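Local coordinates for protein putative adhesin (Bacteroides fragilis NCTC 9343, PDB 3PET) that is a putative lipoprotein adhesin whose right-handed beta-helix probably serves in cell adhesion, at residues I199-S204 against K208-K213; V171-S174 against D180-C183; A54-A59 against M81-T86; I24-G27 against N31-Y34; L112-K117 against V142-T147. All coordinates share one frame; numbering follows the deposited sequence. Where two conformers were deposited one is given.

Contact 1. Residues I199-S204 against K208-K213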
# COMPACT_ATOMS: atom_id res chain seq x y z
N ILE A 199 -6.91 0.78 -14.47
CA ILE A 199 -6.24 -0.24 -15.30
C ILE A 199 -6.09 0.33 -16.71
O ILE A 199 -7.07 0.73 -17.34
CB ILE A 199 -6.96 -1.62 -15.28
CG1 ILE A 199 -7.02 -2.19 -13.83
CG2 ILE A 199 -6.29 -2.60 -16.26
CD1 ILE A 199 -7.93 -3.38 -13.61
N LYS A 200 -4.84 0.44 -17.17
CA LYS A 200 -4.51 0.94 -18.50
C LYS A 200 -3.89 -0.19 -19.30
O LYS A 200 -2.96 -0.82 -18.82
CB LYS A 200 -3.55 2.15 -18.41
CG LYS A 200 -4.24 3.45 -17.97
CD LYS A 200 -3.24 4.48 -17.45
CE LYS A 200 -2.72 4.18 -16.05
NZ LYS A 200 -1.80 5.23 -15.56
N TYR A 201 -4.41 -0.46 -20.49
CA TYR A 201 -3.83 -1.55 -21.27
C TYR A 201 -3.48 -1.11 -22.69
O TYR A 201 -4.28 -0.45 -23.36
CB TYR A 201 -4.77 -2.78 -21.30
CG TYR A 201 -6.10 -2.54 -21.99
CD1 TYR A 201 -7.19 -2.02 -21.30
CD2 TYR A 201 -6.28 -2.88 -23.33
CE1 TYR A 201 -8.41 -1.80 -21.93
CE2 TYR A 201 -7.51 -2.68 -23.97
CZ TYR A 201 -8.56 -2.14 -23.27
OH TYR A 201 -9.75 -1.91 -23.92
N LYS A 202 -2.29 -1.52 -23.14
CA LYS A 202 -1.85 -1.35 -24.51
C LYS A 202 -2.38 -2.53 -25.30
O LYS A 202 -2.76 -3.56 -24.70
CB LYS A 202 -0.29 -1.32 -24.58
CG LYS A 202 0.38 -0.11 -23.94
CD LYS A 202 1.88 -0.19 -24.17
CE LYS A 202 2.67 0.81 -23.37
NZ LYS A 202 4.14 0.57 -23.48
N GLY A 203 -2.41 -2.39 -26.62
CA GLY A 203 -2.82 -3.44 -27.56
C GLY A 203 -4.22 -3.30 -28.11
O GLY A 203 -4.96 -2.39 -27.72
N SER A 204 -4.59 -4.20 -29.02
CA SER A 204 -5.93 -4.25 -29.62
C SER A 204 -6.52 -5.65 -29.41
O SER A 204 -6.66 -6.41 -30.36
CB SER A 204 -5.88 -3.87 -31.10
OG SER A 204 -5.34 -2.57 -31.25
N LYS A 208 -12.50 -8.64 -24.80
CA LYS A 208 -12.27 -7.91 -23.57
C LYS A 208 -13.48 -8.00 -22.65
O LYS A 208 -14.62 -7.98 -23.12
CB LYS A 208 -11.84 -6.45 -23.81
CG LYS A 208 -12.79 -5.54 -24.55
CD LYS A 208 -12.12 -4.20 -24.73
CE LYS A 208 -12.72 -3.37 -25.82
NZ LYS A 208 -11.66 -2.59 -26.50
N SER A 209 -13.22 -8.15 -21.36
CA SER A 209 -14.24 -8.20 -20.31
C SER A 209 -13.83 -7.19 -19.26
O SER A 209 -12.78 -7.34 -18.64
CB SER A 209 -14.38 -9.60 -19.74
OG SER A 209 -15.55 -9.64 -18.94
N LEU A 210 -14.58 -6.08 -19.17
CA LEU A 210 -14.23 -4.98 -18.30
C LEU A 210 -15.32 -4.72 -17.25
O LEU A 210 -16.52 -4.72 -17.55
CB LEU A 210 -13.97 -3.70 -19.12
CG LEU A 210 -13.14 -3.85 -20.41
CD1 LEU A 210 -13.16 -2.54 -21.24
CD2 LEU A 210 -11.72 -4.34 -20.12
N SER A 211 -14.87 -4.49 -16.00
CA SER A 211 -15.74 -4.27 -14.85
C SER A 211 -15.20 -3.11 -14.05
O SER A 211 -14.06 -3.16 -13.59
CB SER A 211 -15.80 -5.54 -14.00
OG SER A 211 -16.66 -5.38 -12.89
N LYS A 212 -16.01 -2.07 -13.87
CA LYS A 212 -15.61 -0.88 -13.11
C LYS A 212 -16.44 -0.83 -11.83
O LYS A 212 -17.61 -0.48 -11.88
CB LYS A 212 -15.83 0.38 -13.97
CG LYS A 212 -14.85 0.51 -15.13
CD LYS A 212 -15.10 1.79 -15.92
N LYS A 213 -15.85 -1.20 -10.69
CA LYS A 213 -16.61 -1.22 -9.43
C LYS A 213 -15.82 -0.59 -8.27
O LYS A 213 -15.94 -1.05 -7.12
CB LYS A 213 -17.05 -2.67 -9.12
CG LYS A 213 -18.26 -3.10 -9.96
CD LYS A 213 -18.55 -4.58 -9.88
CE LYS A 213 -19.94 -4.92 -10.37
NZ LYS A 213 -19.98 -5.18 -11.83
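Tyr201 and Lys208 carry this contact, and their side chains meet at about a right angle. The tyrosine side chain starts toward 208-213 and ends in the hydroxyl. The lysine chain passes over that end. Its amino group gives a weak hydrogen bond, 3.3 Å from Lys208 NZ to Tyr201 OH. The aliphatic part is almost as near, with Lys208 CD 3.4 Å from Tyr201 OH. Both side chains leave the backbone with CG between N and the carbonyl carbon (chi1 64° in Tyr201, 61° in Lys208). The lysine bends at its last torsion, chi4 -145°, which turns NZ to the hydroxyl. CD stands oblique to the tyrosine ring.

The two strands lie on different faces of the right-handed beta-helix, near its C-terminal end. Tyr201 belongs to strand 199-202 and Lys208 to the next strand, 207-212. Their side chains meet across the gap between the faces, without backbone pairing between the strands. Leu210 comes less close, its CD1 methyl 4.4 Å from Tyr201 OH.

The tyrosine is buried, while Lys208 and Leu210 are exposed. Ile189 of the preceding coil touches both Tyr201 and Lys208. Ile218, from the last strand, lies against Tyr201 and Leu210. Beyond them, Lys213 NZ is hydrogen-bonded to Arg76 O of the second subunit.

Contact 2. Residues V171-S174 against D180-C183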
# COMPACT_ATOMS: atom_id res chain seq x y z
N VAL A 171 -4.40 -11.32 -20.71
CA VAL A 171 -4.17 -10.63 -19.44
C VAL A 171 -5.40 -10.78 -18.57
O VAL A 171 -6.53 -10.62 -19.05
CB VAL A 171 -3.78 -9.12 -19.64
CG1 VAL A 171 -3.80 -8.33 -18.33
CG2 VAL A 171 -2.42 -8.99 -20.32
N GLU A 172 -5.18 -11.05 -17.26
CA GLU A 172 -6.23 -11.05 -16.24
C GLU A 172 -5.78 -10.05 -15.20
O GLU A 172 -4.80 -10.29 -14.51
CB GLU A 172 -6.47 -12.44 -15.64
CG GLU A 172 -7.06 -13.42 -16.65
CD GLU A 172 -6.55 -14.85 -16.59
OE1 GLU A 172 -6.01 -15.27 -15.54
OE2 GLU A 172 -6.70 -15.57 -17.62
N ALA A 173 -6.42 -8.87 -15.17
CA ALA A 173 -5.99 -7.82 -14.24
C ALA A 173 -7.08 -7.42 -13.28
O ALA A 173 -8.22 -7.19 -13.69
CB ALA A 173 -5.53 -6.60 -15.03
N SER A 174 -6.74 -7.32 -11.98
CA SER A 174 -7.69 -6.87 -10.97
C SER A 174 -6.98 -5.96 -9.99
O SER A 174 -5.90 -6.32 -9.51
CB SER A 174 -8.38 -8.04 -10.27
OG SER A 174 -9.20 -7.59 -9.21
N ASP A 180 -2.42 1.77 -9.57
CA ASP A 180 -2.78 1.49 -10.95
C ASP A 180 -2.14 0.25 -11.49
O ASP A 180 -1.08 -0.16 -11.03
CB ASP A 180 -2.32 2.67 -11.83
CG ASP A 180 -2.97 4.01 -11.52
OD1 ASP A 180 -4.11 4.02 -11.01
OD2 ASP A 180 -2.35 5.05 -11.82
N ILE A 181 -2.76 -0.33 -12.53
CA ILE A 181 -2.15 -1.44 -13.28
C ILE A 181 -1.99 -0.96 -14.71
O ILE A 181 -2.97 -0.56 -15.32
CB ILE A 181 -2.94 -2.78 -13.22
CG1 ILE A 181 -3.10 -3.28 -11.77
CG2 ILE A 181 -2.26 -3.86 -14.10
CD1 ILE A 181 -4.00 -4.50 -11.65
N THR A 182 -0.76 -0.98 -15.23
CA THR A 182 -0.50 -0.69 -16.64
C THR A 182 -0.09 -2.02 -17.22
O THR A 182 0.71 -2.72 -16.62
CB THR A 182 0.52 0.44 -16.84
OG1 THR A 182 0.05 1.60 -16.14
CG2 THR A 182 0.72 0.79 -18.33
N CYS A 183 -0.73 -2.44 -18.32
CA CYS A 183 -0.45 -3.76 -18.88
C CYS A 183 -0.56 -3.73 -20.40
O CYS A 183 -0.72 -2.66 -20.99
CB CYS A 183 -1.35 -4.83 -18.26
SG CYS A 183 -3.12 -4.51 -18.48
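Strands 171-174 and 181-183 run almost antiparallel, at 169°, with their axes 8.7 Å apart. That is too far for backbone pairing, and no hydrogen bond joins them. They are two faces of the right-handed beta-helix that look at each other across its core. Val171 lies opposite Cys183, and Ala173 opposite Ile181, with Ala173 CA and Ile181 CA 7.5 Å apart. Alternate residues of each strand point inward, which brings these four side chains together.

The first pair is apolar. Val171 uses its CG1 branch, which stands anti to the backbone N (chi1 169°), and places it 3.9 Å from Cys183 SG. The sulfur sits between its own backbone N and carbonyl carbon, chi1 58°. It also packs on Tyr201 of the next coil, on Leu153 of strand 147-155 and on Ile189 of strand 188-193. Ile189 touches Val171 as well and so joins this pair to the coil beyond it.

The second pair is looser. Ala173 CB comes 4.3 Å from Ile181 CD1. The isoleucine chain is extended, and its terminal methyl passes the alanine to reach the backbone of Ser174. The side chain of Ser174 itself starts away from the core, so the residue contributes its main chain here. Ser155 of strand 147-155 also touches Ile181. Ser174 was modelled in two conformers. In one of them the closest approach of the two segments is between Ile181 CD1 and Ser174 O, at 3.4 Å, and Ser174 C lies 3.7 Å from the same methyl.

Contact 3. Residues A54-A59 against M81-T86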
# COMPACT_ATOMS: atom_id res chain seq x y z
N ALA A 54 25.42 -11.87 9.82
CA ALA A 54 25.28 -12.97 10.77
C ALA A 54 23.84 -13.14 11.28
O ALA A 54 23.51 -14.22 11.76
CB ALA A 54 26.23 -12.78 11.95
N LEU A 55 22.98 -12.10 11.14
CA LEU A 55 21.58 -12.14 11.59
C LEU A 55 20.66 -12.90 10.61
O LEU A 55 19.52 -13.20 10.95
CB LEU A 55 21.02 -10.72 11.80
CG LEU A 55 21.71 -9.81 12.82
CD1 LEU A 55 21.02 -8.48 12.86
CD2 LEU A 55 21.71 -10.42 14.23
N ILE A 56 21.14 -13.20 9.41
CA ILE A 56 20.31 -13.86 8.40
C ILE A 56 20.41 -15.39 8.49
O ILE A 56 21.50 -15.95 8.39
CB ILE A 56 20.63 -13.35 6.97
CG1 ILE A 56 20.42 -11.79 6.90
CG2 ILE A 56 19.75 -14.11 5.91
CD1 ILE A 56 20.76 -11.13 5.62
N GLN A 57 19.28 -16.05 8.67
CA GLN A 57 19.27 -17.52 8.70
C GLN A 57 18.92 -17.99 7.29
O GLN A 57 18.04 -17.43 6.63
CB GLN A 57 18.30 -18.06 9.76
CG GLN A 57 18.63 -17.63 11.19
CD GLN A 57 17.80 -16.45 11.63
OE1 GLN A 57 16.62 -16.32 11.28
NE2 GLN A 57 18.41 -15.56 12.39
N VAL A 58 19.63 -19.01 6.85
CA VAL A 58 19.53 -19.53 5.48
C VAL A 58 19.21 -21.02 5.50
O VAL A 58 19.83 -21.76 6.24
CB VAL A 58 20.90 -19.26 4.78
CG1 VAL A 58 20.98 -19.94 3.40
CG2 VAL A 58 21.18 -17.75 4.65
N ALA A 59 18.28 -21.47 4.65
CA ALA A 59 17.94 -22.89 4.51
C ALA A 59 17.27 -23.16 3.19
O ALA A 59 16.50 -22.34 2.70
CB ALA A 59 17.00 -23.34 5.64
N MSE A 81 23.57 -3.68 3.12
CA MSE A 81 23.09 -5.07 2.97
C MSE A 81 22.71 -5.39 1.51
O MSE A 81 21.86 -4.70 0.94
CB MSE A 81 21.89 -5.36 3.89
CG MSE A 81 22.26 -5.41 5.37
SE MSE A 81 23.65 -6.75 5.80
CE MSE A 81 22.72 -8.30 5.27
N LYS A 82 23.36 -6.38 0.90
CA LYS A 82 23.04 -6.79 -0.48
C LYS A 82 23.00 -8.31 -0.54
O LYS A 82 23.97 -8.98 -0.13
CB LYS A 82 24.03 -6.22 -1.51
CG LYS A 82 23.52 -6.37 -2.93
CD LYS A 82 24.62 -6.39 -3.98
CE LYS A 82 25.09 -5.01 -4.35
NZ LYS A 82 26.08 -5.03 -5.46
N ILE A 83 21.87 -8.85 -1.00
CA ILE A 83 21.68 -10.29 -1.13
C ILE A 83 21.74 -10.64 -2.62
O ILE A 83 20.92 -10.15 -3.39
CB ILE A 83 20.36 -10.74 -0.44
CG1 ILE A 83 20.38 -10.40 1.07
CG2 ILE A 83 20.09 -12.25 -0.68
CD1 ILE A 83 18.96 -10.29 1.76
N THR A 84 22.70 -11.48 -3.02
CA THR A 84 22.89 -11.88 -4.41
C THR A 84 22.55 -13.35 -4.51
O THR A 84 23.14 -14.19 -3.82
CB THR A 84 24.32 -11.51 -4.84
OG1 THR A 84 24.40 -10.09 -4.85
CG2 THR A 84 24.67 -12.03 -6.23
N ILE A 85 21.55 -13.66 -5.35
CA ILE A 85 21.05 -15.03 -5.51
C ILE A 85 21.18 -15.48 -6.98
O ILE A 85 20.90 -14.71 -7.90
CB ILE A 85 19.57 -15.12 -5.03
CG1 ILE A 85 19.36 -14.49 -3.63
CG2 ILE A 85 19.05 -16.57 -5.07
CD1 ILE A 85 17.86 -14.57 -3.06
N THR A 86 21.61 -16.72 -7.20
CA THR A 86 21.67 -17.27 -8.55
C THR A 86 21.32 -18.74 -8.52
O THR A 86 21.70 -19.47 -7.60
CB THR A 86 23.00 -16.96 -9.32
OG1 THR A 86 22.89 -17.51 -10.64
CG2 THR A 86 24.22 -17.48 -8.65
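The contact is wholly apolar, and Ile56 is at its centre. Its CD1 methyl meets two side chains of segment 81-86. The first is Met81, present as selenomethionine. Ile56 and Met81 reach toward each other tip to tip, with Ile56 CD1 and Met81 CE 3.5 Å apart. This is tighter than a usual van der Waals contact between carbons. The methionine chain bends at both chi2 (-57°) and chi3 (-62°), and the double bend directs its CE to the isoleucine. The second partner is Ile83, whose CD1 lies 4.3 Å from Ile56 CD1. This is ordinary loose packing of two methyl ends.

Main-chain bonding is absent between the segments. The nearest CA atoms, those of Ile56 and Ile83, are 10.3 Å apart, so side chains alone bridge the gap. Each strand is paired elsewhere: 56-61 runs antiparallel to 64-69, while 82-87 lies between 31-36 and 43-47. Side chains of these neighbours close round the pair. Leu67 of strand 64-69 packs on Ile83, and Ile46 of strand 43-47 on Met81. An acetate ion, probably from the crystallisation liquor, is bound near Met81.

All three touching residues are buried. They fill the interior at the N-terminal end of the molecule, where antiparallel strands join the parallel coils of the right-handed beta-helix.

Contact 4. Residues I24-G27 against N31-Y34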
# COMPACT_ATOMS: atom_id res chain seq x y z
N ILE A 24 12.17 -18.71 -4.07
CA ILE A 24 12.77 -17.86 -3.05
C ILE A 24 11.67 -17.39 -2.13
O ILE A 24 10.63 -16.91 -2.60
CB ILE A 24 13.55 -16.65 -3.67
CG1 ILE A 24 14.72 -17.12 -4.59
CG2 ILE A 24 14.07 -15.67 -2.54
CD1 ILE A 24 15.10 -16.07 -5.67
N ASP A 25 11.92 -17.50 -0.80
CA ASP A 25 11.01 -17.02 0.24
C ASP A 25 11.86 -16.21 1.20
O ASP A 25 12.67 -16.78 1.93
CB ASP A 25 10.28 -18.19 0.91
CG ASP A 25 9.21 -17.78 1.90
OD1 ASP A 25 9.53 -17.05 2.85
OD2 ASP A 25 8.08 -18.26 1.77
N ALA A 26 11.71 -14.87 1.16
CA ALA A 26 12.59 -14.01 1.95
C ALA A 26 11.83 -13.05 2.89
O ALA A 26 10.91 -12.35 2.46
CB ALA A 26 13.50 -13.22 1.01
N GLY A 27 12.27 -13.04 4.16
CA GLY A 27 11.73 -12.19 5.22
C GLY A 27 12.85 -11.37 5.83
O GLY A 27 12.90 -11.14 7.03
N ASN A 31 18.33 -5.37 -0.12
CA ASN A 31 17.97 -5.53 -1.53
C ASN A 31 18.44 -6.85 -2.04
O ASN A 31 19.53 -7.32 -1.67
CB ASN A 31 18.53 -4.38 -2.37
CG ASN A 31 17.91 -3.05 -2.00
OD1 ASN A 31 16.75 -2.96 -1.63
ND2 ASN A 31 18.70 -2.00 -2.04
N ILE A 32 17.61 -7.46 -2.88
CA ILE A 32 17.91 -8.77 -3.47
C ILE A 32 18.11 -8.65 -4.96
O ILE A 32 17.28 -8.04 -5.65
CB ILE A 32 16.80 -9.80 -3.13
CG1 ILE A 32 16.72 -10.02 -1.60
CG2 ILE A 32 17.01 -11.13 -3.92
CD1 ILE A 32 15.46 -10.78 -1.12
N TYR A 33 19.18 -9.29 -5.47
CA TYR A 33 19.49 -9.30 -6.90
C TYR A 33 19.56 -10.75 -7.34
O TYR A 33 20.46 -11.49 -6.92
CB TYR A 33 20.82 -8.54 -7.20
CG TYR A 33 20.73 -7.06 -6.90
CD1 TYR A 33 20.97 -6.57 -5.61
CD2 TYR A 33 20.34 -6.15 -7.88
CE1 TYR A 33 20.85 -5.21 -5.32
CE2 TYR A 33 20.25 -4.79 -7.61
CZ TYR A 33 20.49 -4.32 -6.33
OH TYR A 33 20.39 -2.97 -6.09
N TYR A 34 18.59 -11.18 -8.15
CA TYR A 34 18.57 -12.54 -8.66
C TYR A 34 19.14 -12.56 -10.09
O TYR A 34 18.82 -11.70 -10.91
CB TYR A 34 17.16 -13.16 -8.61
CG TYR A 34 17.10 -14.51 -9.30
CD1 TYR A 34 17.49 -15.68 -8.64
CD2 TYR A 34 16.73 -14.61 -10.64
CE1 TYR A 34 17.51 -16.91 -9.29
CE2 TYR A 34 16.76 -15.84 -11.31
CZ TYR A 34 17.15 -16.98 -10.63
OH TYR A 34 17.19 -18.18 -11.29
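Ile24 meets Tyr34, and Ala26 meets Ile32, across the core of the right-handed beta-helix. Strands 23-26 and 31-36 follow each other in the chain and lie on different faces of the helix. The nearest CA atoms, those of Ala26 and Ile32, are 9.2 Å apart. Side chains alone make the contact.

In the first pair, Ile24 sends its CD1 methyl to the tyrosine ring. The two side chains cross obliquely. Tyr34 CG is anti to the backbone N (chi1 173°), which brings the ring to the isoleucine methyl. In the second pair, the small side chain of Ala26 is met end-on by an isoleucine. Ile32 CD1 approaches Ala26 CB to 3.8 Å. All four residues are buried.

A second shell holds these groups in place. Ile85 of strand 82-87 packs on both Ile24 and Ile32, and Ile83 of the same strand adds to Ile32. Phe95 of strand 92-95 touches Ile32 from the following coil. Leu90 packs on Ile24 and on Tyr34, and so bridges the first pair. The hydroxyl of Tyr34 is hydrogen-bonded to Ser87 OG, which fixes the far end of the ring. The backbone is held by the stacked coils, with Ile24 and Ala26 both joined to Ser94 by backbone hydrogen bonds. Between the two segments, the ring contact is made by Ile24 CD1 and Tyr34 CD1, 3.8 Å apart.

Contact 5. Residues L112-K117 against V142-T147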
# COMPACT_ATOMS: atom_id res chain seq x y z
N LEU A 112 5.98 -18.30 -13.62
CA LEU A 112 6.57 -17.47 -12.59
C LEU A 112 5.46 -16.96 -11.69
O LEU A 112 4.48 -16.39 -12.18
CB LEU A 112 7.39 -16.31 -13.18
CG LEU A 112 8.06 -15.36 -12.16
CD1 LEU A 112 9.12 -16.10 -11.27
CD2 LEU A 112 8.66 -14.16 -12.84
N ASP A 113 5.62 -17.18 -10.38
CA ASP A 113 4.67 -16.71 -9.39
C ASP A 113 5.37 -15.66 -8.49
O ASP A 113 6.36 -15.97 -7.83
CB ASP A 113 4.12 -17.90 -8.58
CG ASP A 113 2.98 -17.59 -7.64
OD1 ASP A 113 2.39 -16.49 -7.74
OD2 ASP A 113 2.64 -18.47 -6.82
N ILE A 114 4.86 -14.41 -8.51
CA ILE A 114 5.40 -13.32 -7.69
C ILE A 114 4.37 -12.96 -6.64
O ILE A 114 3.23 -12.59 -6.98
CB ILE A 114 5.86 -12.08 -8.51
CG1 ILE A 114 6.84 -12.47 -9.63
CG2 ILE A 114 6.47 -11.00 -7.58
CD1 ILE A 114 6.73 -11.62 -10.80
N GLU A 115 4.78 -13.09 -5.35
CA GLU A 115 3.94 -12.75 -4.19
C GLU A 115 4.72 -11.71 -3.39
O GLU A 115 5.71 -12.04 -2.73
CB GLU A 115 3.57 -14.00 -3.33
CG GLU A 115 2.95 -15.17 -4.10
CD GLU A 115 1.48 -15.09 -4.47
OE1 GLU A 115 0.64 -14.84 -3.57
OE2 GLU A 115 1.15 -15.34 -5.65
N SER A 116 4.34 -10.42 -3.52
CA SER A 116 5.03 -9.37 -2.76
C SER A 116 4.16 -8.92 -1.60
O SER A 116 3.02 -8.47 -1.79
CB SER A 116 5.43 -8.20 -3.65
OG SER A 116 4.34 -7.69 -4.40
N LYS A 117 4.66 -9.14 -0.38
CA LYS A 117 3.95 -8.86 0.86
C LYS A 117 4.82 -8.04 1.80
O LYS A 117 4.64 -8.10 3.02
CB LYS A 117 3.57 -10.21 1.54
CG LYS A 117 2.95 -11.27 0.63
CD LYS A 117 3.42 -12.70 0.91
CE LYS A 117 2.70 -13.37 2.08
NZ LYS A 117 1.34 -13.83 1.70
N VAL A 142 5.44 -3.15 -8.63
CA VAL A 142 5.92 -4.35 -9.31
C VAL A 142 6.11 -3.95 -10.78
O VAL A 142 5.13 -3.65 -11.46
CB VAL A 142 5.02 -5.60 -9.13
CG1 VAL A 142 5.57 -6.80 -9.92
CG2 VAL A 142 4.90 -5.95 -7.65
N LYS A 143 7.37 -3.83 -11.22
CA LYS A 143 7.73 -3.47 -12.59
C LYS A 143 8.16 -4.72 -13.35
O LYS A 143 9.01 -5.48 -12.87
CB LYS A 143 8.82 -2.38 -12.61
CG LYS A 143 9.08 -1.81 -14.01
CD LYS A 143 10.03 -0.63 -13.95
CE LYS A 143 10.36 -0.10 -15.33
NZ LYS A 143 11.50 0.85 -15.30
N LEU A 144 7.54 -4.94 -14.53
CA LEU A 144 7.75 -6.11 -15.36
C LEU A 144 7.95 -5.75 -16.82
O LEU A 144 7.17 -4.98 -17.39
CB LEU A 144 6.53 -7.05 -15.24
CG LEU A 144 6.11 -7.47 -13.82
CD1 LEU A 144 4.66 -7.81 -13.76
CD2 LEU A 144 6.97 -8.62 -13.30
N GLU A 145 8.97 -6.33 -17.44
CA GLU A 145 9.27 -6.16 -18.85
C GLU A 145 9.61 -7.52 -19.46
O GLU A 145 10.29 -8.33 -18.83
CB GLU A 145 10.40 -5.13 -19.06
CG GLU A 145 10.70 -4.81 -20.53
CD GLU A 145 11.63 -5.80 -21.23
OE1 GLU A 145 12.50 -6.36 -20.53
OE2 GLU A 145 11.49 -6.02 -22.45
N GLY A 146 9.13 -7.75 -20.67
CA GLY A 146 9.38 -8.99 -21.40
C GLY A 146 8.14 -9.52 -22.07
O GLY A 146 7.34 -8.76 -22.60
N THR A 147 7.98 -10.84 -22.08
CA THR A 147 6.83 -11.46 -22.74
C THR A 147 6.23 -12.56 -21.85
O THR A 147 6.94 -13.20 -21.08
CB THR A 147 7.19 -12.04 -24.15
OG1 THR A 147 8.07 -13.17 -24.01
CG2 THR A 147 7.78 -11.01 -25.11
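Two faces of the right-handed beta-helix meet here in its core, near the middle of the molecule. Ile114 on strand 111-116 faces Leu144 on strand 142-145, and Ser116 faces Val142. The strands belong to different coils, so the contact joins levels as well as faces. The nearest CA atoms, those of Ser116 and Val142, are 8.3 Å apart, and no hydrogen bond crosses between the segments.

Ile114 and Leu144 run side by side with opposite headings. They touch by their ends, Ile114 CD1 lying 3.9 Å from Leu144 CD2. Ile114 was modelled in two conformers, and this distance is for one of them. Ile124 of strand 122-128 packs on both residues. Leu132 then covers Ile114, and Ala163 covers Leu144, from neighbouring strands.

The other pair sets a hydroxyl against a methyl. The serine side chain points into the core, with OG between the backbone N and the carbonyl carbon (chi1 53°). Val142 offers its CG2 branch, which is anti to its own carbonyl carbon. Ser136 of strand 131-136 touches Ser116 from the next coil.

At Gly146 the chain turns a corner out of this face. Just before the turn, Glu145 points outward and makes a salt bridge with Arg167. The inward contact at the start of the strand is Val142 CG2 to Ser116 OG, 3.7 Å.

How the contacts relate
Along the chain the order is contact 4, contact 3, contact 5, contact 2, contact 1. Four join faces of the right-handed beta-helix; contact 3 lies at the N-terminal end, where antiparallel strands meet the coils. Contacts 3 and 4 sit toward one end, with centres about 8 Å apart, on paired strands 82-87 and 31-36. Contacts 2 and 1 form a similar couple toward the other end, also about 8 Å apart, where strand 181-185 pairs with 199-202. Contact 5 lies between, 13 Å from contact 4 and 12 Å from contact 2, centre to centre. The centres of contacts 1 and 3 are about 40 Å apart. Contacts 2 to 5 are buried; contact 1 is more exposed.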